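Local coordinates for protein ribonucleoside-diphosphate reductase subunit beta (Streptococcus sanguinis, PDB 4N83) that probably provides the metal-bearing subunit of a class Ib ribonucleotide reductase, which makes deoxyribonucleotides for DNA synthesis from the corresponding ribonucleotides, at residues V154-E157 against T158-Y162; A134-I137 against N138-L142; Y222-L225 against Y226-E230; G56-F59 against G60-L64. All blocks are in the same frame, centred on the assembly; numbering follows the deposited sequence.

In the fold
All four interactions are local contacts in one all-helical subunit, each inside one helix except interaction 1, which runs over the end of helix 148-160. Interaction 1 is buried and is the one of the four holding a manganese ligand, E157. Interactions 2 and 3, on helices 128-143 and 211-240, pack against it and each other mostly through apolar side chains; interaction 2 also reaches the second subunit, whereas interaction 3 turns several residues to solvent. Buried interaction 4, on helix 49-78, meets interaction 1 through L62 and F161 and touches the second subunit. Threonine hydroxyls turn to backbone carbonyls in interactions 1, 3 and 4; interaction 2, without threonine, relies on backbone bonds and I137-Y141 packing.

Interaction 1 (V154-E157 against T158-Y162); sequences VFLE and TFLFY. With MN (manganese (II) ion), chain I; MN (manganese (II) ion), chain J.
T158 folds its hydroxyl back onto the carbonyl of V154, one turn earlier. Its OG1 donates to V154 O at 2.7 Å, in the carbonyl plane on a lone pair, and T158 N bonds to the same oxygen at 2.9 Å. A first torsion of -36° holds OG1 beside the backbone N, where a buried threonine can satisfy its hydroxyl locally. F159 comes next: its N makes a weak bond to F155 O, which lies at the edge of the F159 ring, and its CD2 meets F155 CD1 at 4.2 Å. L160 N takes the straighter bond to F155 O, at 3.1 Å and 171°; spanning five residues, it marks the wider pi-type turn. The L160 side chain slants across L156, with the two CD1 atoms 3.5 Å apart. F161 lies alongside E157 and offers one ring face to E157 CG, a CH-pi contact of 4.1 Å to the centroid, while L156 CD1 sits at the ring edge. Y162, at the start of helix 162-173, brings CE1 toward E157 O. Extended beyond CG, E157 carries its carboxylate past F161 to the metals: OE1 binds one manganese at 2.0 Å and OE2 the other at 2.4 Å. D66, E97, H100, E191 and H194 complete the dimanganese site. A carboxylate bridging two metals, among further carboxylates and two histidines, is characteristic of the dimetal-carboxylate site of the ferritin-like bundle.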
loop_
_atom_site.group_PDB
_atom_site.type_symbol
_atom_site.label_atom_id
_atom_site.label_comp_id
_atom_site.label_asym_id
_atom_site.label_seq_id
_atom_site.Cartn_x
_atom_site.Cartn_y
_atom_site.Cartn_z
ATOM N N VAL A 154 -17.371 2.969 4.048
ATOM C CA VAL A 154 -17.726 4.368 4.299
ATOM C C VAL A 154 -18.411 4.505 5.661
ATOM O O VAL A 154 -18.057 5.387 6.441
ATOM C CB VAL A 154 -18.622 4.949 3.179
ATOM C CG1 VAL A 154 -19.160 6.323 3.564
ATOM C CG2 VAL A 154 -17.842 5.040 1.874
ATOM N N PHE A 155 -19.382 3.636 5.946
ATOM C CA PHE A 155 -20.014 3.609 7.270
ATOM C C PHE A 155 -18.983 3.357 8.365
ATOM O O PHE A 155 -19.045 3.965 9.432
ATOM C CB PHE A 155 -21.094 2.519 7.367
ATOM C CG PHE A 155 -22.433 2.907 6.794
ATOM C CD1 PHE A 155 -22.964 4.182 6.979
ATOM C CD2 PHE A 155 -23.192 1.966 6.108
ATOM C CE1 PHE A 155 -24.204 4.515 6.459
ATOM C CE2 PHE A 155 -24.433 2.294 5.592
ATOM C CZ PHE A 155 -24.939 3.570 5.765
ATOM N N LEU A 156 -18.047 2.451 8.096
ATOM C CA LEU A 156 -17.032 2.073 9.073
ATOM C C LEU A 156 -16.222 3.283 9.525
ATOM O O LEU A 156 -16.287 3.682 10.687
ATOM C CB LEU A 156 -16.101 0.998 8.493
ATOM C CG LEU A 156 -14.906 0.535 9.333
ATOM C CD1 LEU A 156 -15.335 0.145 10.739
ATOM C CD2 LEU A 156 -14.202 -0.625 8.645
ATOM N N GLU A 157 -15.497 3.885 8.589
ATOM C CA GLU A 157 -14.481 4.885 8.918
ATOM C C GLU A 157 -14.966 6.341 8.917
ATOM O O GLU A 157 -14.308 7.201 9.504
ATOM C CB GLU A 157 -13.288 4.720 7.978
ATOM C CG GLU A 157 -12.665 3.337 8.069
ATOM C CD GLU A 157 -11.441 3.186 7.194
ATOM O OE1 GLU A 157 -11.572 3.316 5.958
ATOM O OE2 GLU A 157 -10.350 2.938 7.745
ATOM N N THR A 158 -16.103 6.613 8.276
ATOM C CA THR A 158 -16.661 7.973 8.223
ATOM C C THR A 158 -17.689 8.239 9.331
ATOM O O THR A 158 -17.975 9.397 9.639
ATOM C CB THR A 158 -17.336 8.260 6.862
ATOM O OG1 THR A 158 -16.611 7.611 5.809
ATOM C CG2 THR A 158 -17.398 9.760 6.584
ATOM N N PHE A 159 -18.231 7.177 9.930
ATOM C CA PHE A 159 -19.356 7.294 10.865
ATOM C C PHE A 159 -19.073 6.649 12.228
ATOM O O PHE A 159 -18.992 7.351 13.238
ATOM C CB PHE A 159 -20.630 6.727 10.205
ATOM C CG PHE A 159 -21.603 6.088 11.163
ATOM C CD1 PHE A 159 -22.225 6.835 12.156
ATOM C CD2 PHE A 159 -21.914 4.737 11.053
ATOM C CE1 PHE A 159 -23.121 6.243 13.030
ATOM C CE2 PHE A 159 -22.812 4.143 11.923
ATOM C CZ PHE A 159 -23.415 4.896 12.913
ATOM N N LEU A 160 -18.916 5.327 12.257
ATOM C CA LEU A 160 -18.792 4.590 13.525
ATOM C C LEU A 160 -17.361 4.522 14.077
ATOM O O LEU A 160 -17.142 3.993 15.170
ATOM C CB LEU A 160 -19.410 3.189 13.405
ATOM C CG LEU A 160 -18.829 2.189 12.396
ATOM C CD1 LEU A 160 -17.687 1.379 12.996
ATOM C CD2 LEU A 160 -19.924 1.264 11.878
ATOM N N PHE A 161 -16.395 5.048 13.325
ATOM C CA PHE A 161 -15.044 5.286 13.850
ATOM C C PHE A 161 -15.051 6.454 14.843
ATOM O O PHE A 161 -14.227 6.506 15.757
ATOM C CB PHE A 161 -14.055 5.592 12.711
ATOM C CG PHE A 161 -13.073 4.482 12.425
ATOM C CD1 PHE A 161 -11.705 4.713 12.500
ATOM C CD2 PHE A 161 -13.511 3.214 12.067
ATOM C CE1 PHE A 161 -10.797 3.704 12.230
ATOM C CE2 PHE A 161 -12.608 2.201 11.796
ATOM C CZ PHE A 161 -11.248 2.445 11.880
ATOM N N TYR A 162 -15.990 7.381 14.659
ATOM C CA TYR A 162 -16.023 8.628 15.426
ATOM C C TYR A 162 -16.543 8.477 16.858
ATOM O O TYR A 162 -16.434 9.412 17.653
ATOM C CB TYR A 162 -16.823 9.693 14.671
ATOM C CG TYR A 162 -16.083 10.233 13.468
ATOM C CD1 TYR A 162 -16.038 9.517 12.274
ATOM C CD2 TYR A 162 -15.413 11.451 13.528
ATOM C CE1 TYR A 162 -15.353 10.005 11.175
ATOM C CE2 TYR A 162 -14.727 11.946 12.430
ATOM C CZ TYR A 162 -14.702 11.218 11.257
ATOM O OH TYR A 162 -14.024 11.703 10.164
HETATM MN MN MN I . -10.359 4.040 4.585
HETATM MN MN MN J . -8.399 3.797 8.886
#

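Interaction 2 (A134-I137 against N138-L142); sequences AEII and NEIYL
The Y141 ring has I137 O over one face, 3.5 Å above the plane and offset toward the rim, while the I137 methyl CG2 rests 3.4 Å from Y141 CE2. The two side chains run side by side in the same direction, as residues four apart on a helix can. I137 CG2 stands anti to the backbone N, and this turns the methyl toward the tyrosine. The ring offers a broad apolar surface, and its hydroxyl is satisfied further out by Q69. A second flat group, the N138 amide, points off the helix and makes a weak hydrogen bond to S72 through OD1. Regular backbone bonds run beneath: N138 N to A134 O at 2.9 Å, E139 N to E135 O at 3.1 Å and Y141 N to I137 O at 3.2 Å. On another flank I136 CG2 and I140 CD1 meet loosely at 4.3 Å, two branched aliphatics suited to an apolar helix face. Helix 128-143 thus sits among three others: I137 and Y141 press on helices 148-160 and 49-78, I136 and I140 pack on L224 of helix 211-240, and Y4 of the second subunit lies against E135, N138 and L142.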
loop_
_atom_site.group_PDB
_atom_site.type_symbol
_atom_site.label_atom_id
_atom_site.label_comp_id
_atom_site.label_asym_id
_atom_site.label_seq_id
_atom_site.Cartn_x
_atom_site.Cartn_y
_atom_site.Cartn_z
ATOM N N ALA A 134 -17.222 -6.120 13.868
ATOM C CA ALA A 134 -16.279 -6.500 12.813
ATOM C C ALA A 134 -16.794 -7.675 11.975
ATOM O O ALA A 134 -16.487 -7.771 10.784
ATOM C CB ALA A 134 -14.922 -6.836 13.414
ATOM N N GLU A 135 -17.569 -8.563 12.599
ATOM C CA GLU A 135 -18.135 -9.731 11.913
ATOM C C GLU A 135 -19.151 -9.325 10.847
ATOM O O GLU A 135 -19.187 -9.916 9.767
ATOM C CB GLU A 135 -18.798 -10.679 12.919
ATOM C CG GLU A 135 -19.156 -12.048 12.352
ATOM C CD GLU A 135 -20.104 -12.833 13.242
ATOM O OE1 GLU A 135 -20.208 -12.517 14.447
ATOM O OE2 GLU A 135 -20.747 -13.776 12.733
ATOM N N ILE A 136 -19.977 -8.327 11.156
ATOM C CA ILE A 136 -20.964 -7.814 10.203
ATOM C C ILE A 136 -20.271 -7.183 8.994
ATOM O O ILE A 136 -20.716 -7.356 7.859
ATOM C CB ILE A 136 -21.908 -6.778 10.860
ATOM C CG1 ILE A 136 -22.783 -7.451 11.923
ATOM C CG2 ILE A 136 -22.795 -6.110 9.814
ATOM C CD1 ILE A 136 -23.443 -6.483 12.883
ATOM N N ILE A 137 -19.179 -6.465 9.244
ATOM C CA ILE A 137 -18.466 -5.742 8.190
ATOM C C ILE A 137 -17.626 -6.676 7.313
ATOM O O ILE A 137 -17.661 -6.565 6.089
ATOM C CB ILE A 137 -17.573 -4.623 8.781
ATOM C CG1 ILE A 137 -18.423 -3.579 9.521
ATOM C CG2 ILE A 137 -16.746 -3.949 7.694
ATOM C CD1 ILE A 137 -19.345 -2.757 8.639
ATOM N N ASN A 138 -16.874 -7.586 7.931
ATOM C CA ASN A 138 -16.007 -8.501 7.176
ATOM C C ASN A 138 -16.801 -9.513 6.349
ATOM O O ASN A 138 -16.369 -9.908 5.265
ATOM C CB ASN A 138 -15.041 -9.242 8.108
ATOM C CG ASN A 138 -13.919 -9.944 7.356
ATOM O OD1 ASN A 138 -13.568 -9.570 6.236
ATOM N ND2 ASN A 138 -13.344 -10.967 7.977
ATOM N N GLU A 139 -17.955 -9.930 6.869
ATOM C CA GLU A 139 -18.869 -10.809 6.137
ATOM C C GLU A 139 -19.325 -10.151 4.833
ATOM O O GLU A 139 -19.497 -10.827 3.817
ATOM C CB GLU A 139 -20.079 -11.174 7.012
ATOM C CG GLU A 139 -21.098 -12.101 6.357
ATOM C CD GLU A 139 -22.149 -11.371 5.533
ATOM O OE1 GLU A 139 -22.596 -10.277 5.945
ATOM O OE2 GLU A 139 -22.537 -11.900 4.469
ATOM N N ILE A 140 -19.512 -8.831 4.871
ATOM C CA ILE A 140 -19.859 -8.063 3.677
ATOM C C ILE A 140 -18.680 -8.034 2.700
ATOM O O ILE A 140 -18.874 -8.189 1.494
ATOM C CB ILE A 140 -20.300 -6.623 4.029
ATOM C CG1 ILE A 140 -21.596 -6.648 4.848
ATOM C CG2 ILE A 140 -20.509 -5.795 2.767
ATOM C CD1 ILE A 140 -21.825 -5.398 5.669
ATOM N N TYR A 141 -17.466 -7.845 3.217
ATOM C CA TYR A 141 -16.267 -7.838 2.370
ATOM C C TYR A 141 -16.033 -9.196 1.708
ATOM O O TYR A 141 -15.658 -9.261 0.536
ATOM C CB TYR A 141 -15.013 -7.432 3.163
ATOM C CG TYR A 141 -14.976 -5.989 3.642
ATOM C CD1 TYR A 141 -15.438 -4.941 2.841
ATOM C CD2 TYR A 141 -14.444 -5.669 4.889
ATOM C CE1 TYR A 141 -15.395 -3.629 3.283
ATOM C CE2 TYR A 141 -14.393 -4.357 5.333
ATOM C CZ TYR A 141 -14.872 -3.342 4.529
ATOM O OH TYR A 141 -14.821 -2.041 4.975
ATOM N N LEU A 142 -16.260 -10.271 2.458
ATOM C CA LEU A 142 -16.031 -11.626 1.955
ATOM C C LEU A 142 -17.121 -12.096 0.984
ATOM O O LEU A 142 -16.820 -12.796 0.017
ATOM C CB LEU A 142 -15.895 -12.620 3.118
ATOM C CG LEU A 142 -14.646 -12.483 3.999
ATOM C CD1 LEU A 142 -14.772 -13.338 5.253
ATOM C CD2 LEU A 142 -13.385 -12.851 3.229
#

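Interaction 3 (Y222-L225 against Y226-E230); sequences YDLL and YTLYE
L224 and L228 meet at a slant one turn apart, with L224 CG 3.9 Å from L228 CD1. Their chains leave the helix differently: CG of L224 is anti to its N (chi1 -167°), whereas CG of L228 lies beside its N (chi1 -70°), which brings CG and CD1 close to L224 O. Y226 is set edge-on to the preceding turn, its CD2 3.3 Å from Y222 O near the ring plane. The same oxygen accepts Y226 N at 2.9 Å. These residues belong to helix 211-240 of the ferritin-like bundle, an amphipathic rod that turns its leucines inward: L225 packs on F155, and L228 on L160. Polar groups suit the outer side, where D223, Y226 and T227 are exposed. T227 OG1 there points back along the helix and donates to D223 O at 2.7 Å, tilted 19° from the carbonyl plane, alongside a weak bond from T227 N. Y229 CB lies 3.3 Å from L225 O, and Y229 N bonds to the same carbonyl at 2.9 Å. The ring then leads away from 222-225, and the Y229 hydroxyl is hydrogen-bonded to R254 of helix 246-263.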
loop_
_atom_site.group_PDB
_atom_site.type_symbol
_atom_site.label_atom_id
_atom_site.label_comp_id
_atom_site.label_asym_id
_atom_site.label_seq_id
_atom_site.Cartn_x
_atom_site.Cartn_y
_atom_site.Cartn_z
ATOM N N TYR A 222 -29.898 1.395 4.632
ATOM C CA TYR A 222 -30.433 1.904 5.899
ATOM C C TYR A 222 -30.667 0.791 6.924
ATOM O O TYR A 222 -30.551 1.026 8.127
ATOM C CB TYR A 222 -31.716 2.712 5.673
ATOM C CG TYR A 222 -31.474 4.051 5.004
ATOM C CD1 TYR A 222 -30.874 5.100 5.699
ATOM C CD2 TYR A 222 -31.842 4.271 3.679
ATOM C CE1 TYR A 222 -30.648 6.326 5.092
ATOM C CE2 TYR A 222 -31.622 5.492 3.064
ATOM C CZ TYR A 222 -31.026 6.516 3.775
ATOM O OH TYR A 222 -30.806 7.729 3.165
ATOM N N ASP A 223 -30.990 -0.413 6.452
ATOM C CA ASP A 223 -31.071 -1.593 7.324
ATOM C C ASP A 223 -29.731 -1.854 8.012
ATOM O O ASP A 223 -29.689 -2.172 9.202
ATOM C CB ASP A 223 -31.495 -2.840 6.536
ATOM C CG ASP A 223 -32.994 -2.905 6.292
ATOM O OD1 ASP A 223 -33.506 -4.022 6.068
ATOM O OD2 ASP A 223 -33.662 -1.848 6.321
ATOM N N LEU A 224 -28.644 -1.720 7.255
ATOM C CA LEU A 224 -27.293 -1.859 7.797
ATOM C C LEU A 224 -26.922 -0.656 8.670
ATOM O O LEU A 224 -26.161 -0.793 9.629
ATOM C CB LEU A 224 -26.275 -2.013 6.662
ATOM C CG LEU A 224 -24.869 -2.481 7.052
ATOM C CD1 LEU A 224 -24.871 -3.951 7.442
ATOM C CD2 LEU A 224 -23.888 -2.237 5.915
ATOM N N LEU A 225 -27.459 0.515 8.331
ATOM C CA LEU A 225 -27.192 1.741 9.085
ATOM C C LEU A 225 -27.760 1.652 10.503
ATOM O O LEU A 225 -27.041 1.880 11.477
ATOM C CB LEU A 225 -27.771 2.962 8.352
ATOM C CG LEU A 225 -27.157 4.335 8.670
ATOM C CD1 LEU A 225 -27.511 5.345 7.587
ATOM C CD2 LEU A 225 -27.583 4.857 10.037
ATOM N N TYR A 226 -29.043 1.311 10.611
ATOM C CA TYR A 226 -29.717 1.224 11.914
ATOM C C TYR A 226 -29.166 0.104 12.805
ATOM O O TYR A 226 -29.104 0.261 14.025
ATOM C CB TYR A 226 -31.234 1.057 11.737
ATOM C CG TYR A 226 -31.974 2.354 11.478
ATOM C CD1 TYR A 226 -32.231 3.250 12.514
ATOM C CD2 TYR A 226 -32.427 2.684 10.202
ATOM C CE1 TYR A 226 -32.910 4.436 12.286
ATOM C CE2 TYR A 226 -33.107 3.867 9.965
ATOM C CZ TYR A 226 -33.346 4.740 11.009
ATOM O OH TYR A 226 -34.020 5.916 10.779
ATOM N N THR A 227 -28.772 -1.016 12.198
ATOM C CA THR A 227 -28.207 -2.147 12.944
ATOM C C THR A 227 -26.847 -1.798 13.549
ATOM O O THR A 227 -26.568 -2.143 14.700
ATOM C CB THR A 227 -28.043 -3.398 12.054
ATOM O OG1 THR A 227 -29.276 -3.681 11.384
ATOM C CG2 THR A 227 -27.633 -4.610 12.888
ATOM N N LEU A 228 -26.007 -1.125 12.762
ATOM C CA LEU A 228 -24.694 -0.667 13.226
ATOM C C LEU A 228 -24.821 0.457 14.251
ATOM O O LEU A 228 -24.003 0.560 15.162
ATOM C CB LEU A 228 -23.835 -0.196 12.048
ATOM C CG LEU A 228 -23.342 -1.291 11.098
ATOM C CD1 LEU A 228 -22.828 -0.682 9.802
ATOM C CD2 LEU A 228 -22.265 -2.140 11.757
ATOM N N TYR A 229 -25.842 1.296 14.088
ATOM C CA TYR A 229 -26.124 2.381 15.030
ATOM C C TYR A 229 -26.608 1.846 16.380
ATOM O O TYR A 229 -26.191 2.338 17.431
ATOM C CB TYR A 229 -27.162 3.342 14.438
ATOM C CG TYR A 229 -27.625 4.426 15.389
ATOM C CD1 TYR A 229 -26.745 5.405 15.844
ATOM C CD2 TYR A 229 -28.947 4.477 15.828
ATOM C CE1 TYR A 229 -27.167 6.399 16.713
ATOM C CE2 TYR A 229 -29.378 5.467 16.695
ATOM C CZ TYR A 229 -28.485 6.425 17.134
ATOM O OH TYR A 229 -28.913 7.407 17.995
ATOM N N GLU A 230 -27.481 0.841 16.344
ATOM C CA GLU A 230 -28.031 0.245 17.563
ATOM C C GLU A 230 -26.947 -0.477 18.367
ATOM O O GLU A 230 -26.896 -0.360 19.591
ATOM C CB GLU A 230 -29.176 -0.716 17.224
ATOM C CG GLU A 230 -30.065 -1.068 18.408
ATOM C CD GLU A 230 -31.341 -1.782 17.999
ATOM O OE1 GLU A 230 -31.334 -2.488 16.968
ATOM O OE2 GLU A 230 -32.355 -1.640 18.714
#

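Interaction 4 (G56-F59 against G60-L64); sequences GKVF and GGLTL
T63 N bonds to F59 O at 2.7 Å, inside the long helix 49-78 of the ferritin-like bundle. The T63 hydroxyl OG1 also points at this oxygen, but it is modelled too close for its length to be trusted. T63 keeps OG1 beside its own N (chi1 -46°), directed back at the preceding turn, which would let a buried threonine use the helix's own carbonyl. One residue earlier, L62 lies alongside V58 and points the same way; V58 CG1 and L62 CD1 are 4.2 Å apart, while L62 N bonds to V58 O at 3.1 Å. Branched aliphatics suit this apolar flank. G60 and G61 add only backbone: G60 N bonds to G56 O at 3.0 Å, and together the three glycines present bare main chain on buried parts of the helix.

Further out, aromatic and aliphatic neighbours surround these groups. F59 packs its ring on Y104 and F108 of helix 84-111 and on V180 and I184 of helix 178-206. L62 and T63 also touch Y104, predicted to be the active-site residue, so this turn helps line its surroundings. V58 touches Y240 of helix 211-240, and K57 stretches out to a cation-pi contact with W123. I8 of the second subunit packs on T63, and A7 of that subunit on L64. At the K57 carbonyl, G61 N approaches from above the plane, 50° out of it, with the N 3.2 Å from K57 O.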
loop_
_atom_site.group_PDB
_atom_site.type_symbol
_atom_site.label_atom_id
_atom_site.label_comp_id
_atom_site.label_asym_id
_atom_site.label_seq_id
_atom_site.Cartn_x
_atom_site.Cartn_y
_atom_site.Cartn_z
ATOM N N GLY A 56 -7.457 3.778 26.540
ATOM C CA GLY A 56 -6.929 2.526 25.991
ATOM C C GLY A 56 -7.985 1.676 25.302
ATOM O O GLY A 56 -7.719 1.063 24.267
ATOM N N LYS A 57 -9.183 1.639 25.883
ATOM C CA LYS A 57 -10.311 0.903 25.309
ATOM C C LYS A 57 -10.789 1.515 23.989
ATOM O O LYS A 57 -11.292 0.805 23.115
ATOM C CB LYS A 57 -11.477 0.855 26.302
ATOM C CG LYS A 57 -11.235 -0.043 27.506
ATOM C CD LYS A 57 -12.464 -0.110 28.400
ATOM C CE LYS A 57 -12.351 -1.227 29.423
ATOM N NZ LYS A 57 -13.550 -1.292 30.303
ATOM N N VAL A 58 -10.632 2.830 23.860
ATOM C CA VAL A 58 -11.031 3.552 22.654
ATOM C C VAL A 58 -10.078 3.260 21.498
ATOM O O VAL A 58 -10.508 2.786 20.447
ATOM C CB VAL A 58 -11.113 5.075 22.919
ATOM C CG1 VAL A 58 -10.999 5.881 21.631
ATOM C CG2 VAL A 58 -12.410 5.411 23.642
ATOM N N PHE A 59 -8.792 3.544 21.695
ATOM C CA PHE A 59 -7.794 3.331 20.645
ATOM C C PHE A 59 -7.681 1.854 20.282
ATOM O O PHE A 59 -7.634 1.506 19.103
ATOM C CB PHE A 59 -6.417 3.867 21.062
ATOM C CG PHE A 59 -6.362 5.364 21.236
ATOM C CD1 PHE A 59 -6.958 6.219 20.312
ATOM C CD2 PHE A 59 -5.685 5.921 22.313
ATOM C CE1 PHE A 59 -6.897 7.593 20.475
ATOM C CE2 PHE A 59 -5.618 7.295 22.477
ATOM C CZ PHE A 59 -6.225 8.133 21.557
ATOM N N GLY A 60 -7.646 0.996 21.297
ATOM C CA GLY A 60 -7.586 -0.449 21.093
ATOM C C GLY A 60 -8.757 -0.992 20.290
ATOM O O GLY A 60 -8.590 -1.908 19.486
ATOM N N GLY A 61 -9.943 -0.431 20.517
ATOM C CA GLY A 61 -11.139 -0.815 19.768
ATOM C C GLY A 61 -11.065 -0.399 18.309
ATOM O O GLY A 61 -11.495 -1.139 17.424
ATOM N N LEU A 62 -10.520 0.791 18.067
ATOM C CA LEU A 62 -10.307 1.291 16.710
ATOM C C LEU A 62 -9.165 0.544 16.019
ATOM O O LEU A 62 -9.205 0.332 14.806
ATOM C CB LEU A 62 -10.002 2.790 16.734
ATOM C CG LEU A 62 -11.089 3.709 17.301
ATOM C CD1 LEU A 62 -10.518 5.097 17.548
ATOM C CD2 LEU A 62 -12.298 3.772 16.378
ATOM N N THR A 63 -8.154 0.152 16.796
ATOM C CA THR A 63 -7.030 -0.640 16.285
ATOM C C THR A 63 -7.513 -1.921 15.606
ATOM O O THR A 63 -6.937 -2.358 14.609
ATOM C CB THR A 63 -6.048 -1.027 17.415
ATOM O OG1 THR A 63 -5.772 0.115 18.234
ATOM C CG2 THR A 63 -4.739 -1.565 16.840
ATOM N N LEU A 64 -8.567 -2.518 16.157
ATOM C CA LEU A 64 -9.181 -3.714 15.584
ATOM C C LEU A 64 -9.734 -3.440 14.184
ATOM O O LEU A 64 -9.634 -4.287 13.295
ATOM C CB LEU A 64 -10.308 -4.217 16.494
ATOM C CG LEU A 64 -10.905 -5.591 16.183
ATOM C CD1 LEU A 64 -9.934 -6.702 16.555
ATOM C CD2 LEU A 64 -12.226 -5.771 16.914
#